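Long-range contacts in lipase (Pelosinus fermentans, PDB 5AH0), which hydrolyses ester bonds as a lipase of the alpha/beta-hydrolase fold and also breaks down the polyester poly(butylene adipate-co-terephthalate): residues G176-N181 and P285-F290; A184-F189 and N275-V280. All blocks are in the same frame, centred on the assembly; numbering follows the deposited sequence.

Contact 1: G176-N181 and P285-F290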
# COMPACT_ATOMS: atom_id res chain seq x y z
N GLY A 176 -9.83 -12.38 5.64
CA GLY A 176 -9.38 -12.62 7.00
C GLY A 176 -8.50 -13.86 7.12
O GLY A 176 -7.62 -13.92 7.98
N ASP A 177 -8.73 -14.85 6.27
CA ASP A 177 -7.89 -16.04 6.30
C ASP A 177 -6.49 -15.67 5.85
O ASP A 177 -5.50 -16.13 6.42
CB ASP A 177 -8.44 -17.14 5.40
CG ASP A 177 -7.56 -18.37 5.40
OD1 ASP A 177 -7.69 -19.20 6.33
OD2 ASP A 177 -6.72 -18.50 4.49
N PHE A 178 -6.41 -14.82 4.83
CA PHE A 178 -5.13 -14.37 4.33
C PHE A 178 -4.38 -13.58 5.39
O PHE A 178 -3.19 -13.75 5.57
CB PHE A 178 -5.28 -13.52 3.08
CG PHE A 178 -3.97 -13.05 2.55
CD1 PHE A 178 -3.18 -13.90 1.80
CD2 PHE A 178 -3.49 -11.79 2.86
CE1 PHE A 178 -1.95 -13.49 1.34
CE2 PHE A 178 -2.25 -11.37 2.40
CZ PHE A 178 -1.48 -12.22 1.65
N ALA A 179 -5.09 -12.69 6.08
CA ALA A 179 -4.44 -11.87 7.09
C ALA A 179 -3.85 -12.75 8.18
O ALA A 179 -2.64 -12.68 8.45
CB ALA A 179 -5.41 -10.86 7.67
N LYS A 180 -4.70 -13.57 8.79
CA LYS A 180 -4.26 -14.48 9.84
C LYS A 180 -3.06 -15.30 9.41
O LYS A 180 -2.06 -15.38 10.14
CB LYS A 180 -5.40 -15.41 10.24
CG LYS A 180 -6.51 -14.74 11.04
CD LYS A 180 -7.80 -15.53 10.94
CE LYS A 180 -8.72 -15.19 12.09
NZ LYS A 180 -10.06 -15.79 11.93
N ASN A 181 -3.11 -15.87 8.21
CA ASN A 181 -2.03 -16.72 7.75
C ASN A 181 -0.74 -15.95 7.47
O ASN A 181 0.35 -16.48 7.65
CB ASN A 181 -2.45 -17.49 6.52
CG ASN A 181 -3.27 -18.71 6.87
OD1 ASN A 181 -2.73 -19.72 7.33
ND2 ASN A 181 -4.58 -18.63 6.66
N PRO A 285 3.94 -23.03 -0.25
CA PRO A 285 4.19 -21.58 -0.13
C PRO A 285 2.93 -20.85 0.38
O PRO A 285 1.83 -21.34 0.07
CB PRO A 285 4.54 -21.16 -1.56
CG PRO A 285 5.16 -22.42 -2.16
CD PRO A 285 4.34 -23.57 -1.56
N LEU A 286 3.07 -19.75 1.12
CA LEU A 286 1.92 -19.01 1.66
C LEU A 286 0.89 -18.67 0.59
O LEU A 286 -0.30 -18.86 0.80
CB LEU A 286 2.39 -17.70 2.33
CG LEU A 286 1.31 -16.77 2.89
CD1 LEU A 286 0.47 -17.51 3.94
CD2 LEU A 286 1.90 -15.52 3.54
N LEU A 287 1.35 -18.20 -0.56
CA LEU A 287 0.45 -17.69 -1.58
C LEU A 287 -0.23 -18.77 -2.43
O LEU A 287 -1.06 -18.44 -3.28
CB LEU A 287 1.22 -16.75 -2.50
CG LEU A 287 1.80 -15.51 -1.82
CD1 LEU A 287 2.49 -14.63 -2.83
CD2 LEU A 287 0.67 -14.76 -1.12
N TYR A 288 0.12 -20.04 -2.21
CA TYR A 288 -0.38 -21.10 -3.06
C TYR A 288 -1.93 -21.21 -3.07
O TYR A 288 -2.54 -21.19 -4.13
CB TYR A 288 0.24 -22.45 -2.67
CG TYR A 288 -0.36 -23.60 -3.46
CD1 TYR A 288 -0.03 -23.79 -4.79
CD2 TYR A 288 -1.26 -24.48 -2.87
CE1 TYR A 288 -0.59 -24.85 -5.53
CE2 TYR A 288 -1.82 -25.54 -3.58
CZ TYR A 288 -1.48 -25.72 -4.91
OH TYR A 288 -2.04 -26.75 -5.62
N PRO A 289 -2.57 -21.32 -1.89
CA PRO A 289 -4.02 -21.45 -1.97
C PRO A 289 -4.70 -20.15 -2.44
O PRO A 289 -5.74 -20.21 -3.09
CB PRO A 289 -4.43 -21.79 -0.53
CG PRO A 289 -3.38 -21.13 0.30
CD PRO A 289 -2.10 -21.28 -0.49
N PHE A 290 -4.13 -19.00 -2.10
CA PHE A 290 -4.75 -17.74 -2.48
C PHE A 290 -4.66 -17.48 -3.99
O PHE A 290 -5.65 -17.07 -4.60
CB PHE A 290 -4.13 -16.60 -1.65
CG PHE A 290 -4.28 -16.84 -0.18
CD1 PHE A 290 -5.53 -16.79 0.41
CD2 PHE A 290 -3.20 -17.20 0.60
CE1 PHE A 290 -5.69 -17.05 1.75
CE2 PHE A 290 -3.36 -17.47 1.95
CZ PHE A 290 -4.60 -17.39 2.52

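Contact 2: A184-F189 and N275-V280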
# COMPACT_ATOMS: atom_id res chain seq x y z
N ALA A 184 0.85 -15.52 10.87
CA ALA A 184 1.32 -16.83 11.27
C ALA A 184 2.54 -17.21 10.47
O ALA A 184 3.50 -17.77 11.00
CB ALA A 184 0.22 -17.85 11.09
N SER A 185 2.52 -16.87 9.18
CA SER A 185 3.64 -17.18 8.30
C SER A 185 4.90 -16.44 8.72
O SER A 185 5.98 -17.03 8.74
CB SER A 185 3.31 -16.82 6.86
OG SER A 185 4.41 -17.10 6.01
N LEU A 186 4.78 -15.15 9.03
CA LEU A 186 5.93 -14.36 9.44
C LEU A 186 6.56 -14.90 10.73
O LEU A 186 7.78 -15.01 10.83
CB LEU A 186 5.52 -12.91 9.65
CG LEU A 186 5.07 -12.13 8.42
CD1 LEU A 186 4.73 -10.69 8.82
CD2 LEU A 186 6.11 -12.17 7.31
N ALA A 187 5.71 -15.26 11.69
CA ALA A 187 6.18 -15.80 12.96
C ALA A 187 6.97 -17.08 12.76
O ALA A 187 7.96 -17.30 13.44
CB ALA A 187 5.00 -16.04 13.90
N SER A 188 6.54 -17.93 11.84
CA SER A 188 7.26 -19.17 11.59
C SER A 188 8.58 -18.92 10.88
O SER A 188 9.63 -19.39 11.31
CB SER A 188 6.41 -20.13 10.76
OG SER A 188 7.21 -21.20 10.28
N PHE A 189 8.51 -18.13 9.82
CA PHE A 189 9.64 -17.89 8.93
C PHE A 189 10.83 -17.21 9.62
O PHE A 189 11.97 -17.45 9.27
CB PHE A 189 9.19 -17.05 7.75
CG PHE A 189 10.22 -16.89 6.68
CD1 PHE A 189 10.61 -17.96 5.90
CD2 PHE A 189 10.79 -15.65 6.43
CE1 PHE A 189 11.56 -17.81 4.91
CE2 PHE A 189 11.74 -15.50 5.44
CZ PHE A 189 12.12 -16.58 4.68
N ASN A 275 13.20 -20.56 1.17
CA ASN A 275 13.52 -19.22 0.75
C ASN A 275 12.30 -18.30 0.75
O ASN A 275 12.41 -17.11 0.48
CB ASN A 275 14.14 -19.28 -0.65
CG ASN A 275 15.19 -18.24 -0.88
OD1 ASN A 275 15.74 -17.67 0.07
ND2 ASN A 275 15.51 -18.00 -2.15
N GLU A 276 11.13 -18.85 1.07
CA GLU A 276 9.89 -18.08 0.92
C GLU A 276 8.96 -18.22 2.12
O GLU A 276 9.14 -19.11 2.95
CB GLU A 276 9.15 -18.50 -0.35
CG GLU A 276 8.88 -19.99 -0.46
CD GLU A 276 8.48 -20.41 -1.88
OE1 GLU A 276 7.86 -19.57 -2.57
OE2 GLU A 276 8.80 -21.56 -2.29
N LEU A 277 7.98 -17.33 2.19
CA LEU A 277 6.96 -17.39 3.23
C LEU A 277 6.14 -18.68 3.12
O LEU A 277 5.55 -18.96 2.07
CB LEU A 277 6.03 -16.19 3.15
CG LEU A 277 6.67 -14.80 3.33
CD1 LEU A 277 5.62 -13.72 3.22
CD2 LEU A 277 7.38 -14.72 4.70
N PRO A 278 6.09 -19.47 4.20
CA PRO A 278 5.33 -20.71 4.13
C PRO A 278 3.88 -20.54 4.55
O PRO A 278 3.55 -19.61 5.30
CB PRO A 278 6.06 -21.61 5.12
CG PRO A 278 6.53 -20.63 6.20
CD PRO A 278 6.82 -19.33 5.48
N HIS A 279 3.03 -21.43 4.06
CA HIS A 279 1.72 -21.61 4.64
C HIS A 279 1.83 -22.57 5.83
O HIS A 279 2.24 -23.73 5.68
CB HIS A 279 0.74 -22.12 3.61
CG HIS A 279 -0.68 -21.94 4.01
ND1 HIS A 279 -1.30 -22.77 4.91
CD2 HIS A 279 -1.60 -21.02 3.65
CE1 HIS A 279 -2.55 -22.38 5.08
NE2 HIS A 279 -2.75 -21.31 4.33
N VAL A 280 1.49 -22.10 7.01
CA VAL A 280 1.73 -22.89 8.22
C VAL A 280 0.80 -24.10 8.34
O VAL A 280 1.08 -25.04 9.08
CB VAL A 280 1.62 -21.99 9.47
CG1 VAL A 280 1.97 -22.75 10.72
CG2 VAL A 280 2.57 -20.80 9.33

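Contact 1: G176-N181 and P285-F290
D177, F178 and N181 of helix 173-190 meet L286 and F290, with L287 between them, in the turn leading into helix 288-294 and its first residues in this alpha/beta-hydrolase lipase. The contact joins a helix to a type I beta turn, P285 to Y288, and to the helical residues that follow it. It is buried and mostly apolar.

D177 comes first along the helix. Its carboxylate reaches the rim of the F290 ring, with OD2 3.1 Å from F290 CZ. OD2 lies near the plane of the ring, so the acid meets the ring hydrogens and not the pi cloud. This side probably suits a negative oxygen better than the face would.

F178 makes the main aromatic contact. Its CG stands anti to the backbone N (chi1 -180°), which sends the ring across to F290. The two rings form a T-shaped stack, with centroids 4.9 Å apart and planes at 84°. F178 points its edge at the face of F290, with CD1 over the centre of that ring. F178 CB adds a CH-pi contact to the same ring. The opposite face of F290 carries CG of its neighbour P289, nearer the rim. F178 CE1 also touches L287 CD2 at 3.8 Å. V317, from a loop, packs on both F178 and L287.

N181 closes the series one turn further on. L286 CD1 packs against its CB and its backbone O, both at 3.9 Å. L182 of the same helix also touches L286. The amide of N181 is turned back along its own helix. D177 O accepts from both N181 N and N181 ND2, which arrive from opposite faces of its carbonyl plane; the side-chain bond from N181 ND2 to D177 O is 2.7 Å long.

Contact 2: A184-F189 and N275-V280
The second half of helix 173-190 packs here on an irregular loop that runs from strand 258-265 toward helix 288-294. S185 and P278 lie at the middle, with their CA atoms 5.7 Å apart. S185 OG donates a hydrogen bond of 2.7 Å to P278 O. The hydroxyl stands anti to the backbone N of S185 (chi1 179°), which brings it to the loop backbone. The donor is tilted 16° from the carbonyl plane. The same OG also lies against L277 CB and P278 CD.

Near the N-terminal end of the helix segment, V280 CG2 rests 3.6 Å from A184 O. Further along, L277 CD2 touches both L186 CD2 and F189 CD2 at 3.9 Å. The F189 side chain crosses those of L277 and P278 at about a right angle, and its CE1 lies 3.4 Å from E276 O. With F189 reduced to an alanine, L277 CD2 would probably lose one of its two neighbours on the helix, opening a gap there.

L286, just ahead of helix 288-294, touches S185 as well. The loop thus lies against helix 173-190 on its way from strand 258-265 to helix 288-294.

Contacts 1 and 2 share helix 173-190, and their centres lie 10 Å apart. Contact 2 is nested inside the chain loop that contact 1 closes. The two partner segments, 275-280 and 285-290, also touch each other. L286 N probably donates a hydrogen bond to L277 O, 2.8 Å away. L286 CB packs on P278 O, the same carbonyl that takes the serine bond in contact 2. N181 OD1 lies 3.4 Å from H279 NE2, a packing contact only. Both contacts lie on the same side of the chain's centre. The zinc ion, bound by D56, H76, H82 and D233, has no ligand in either contact.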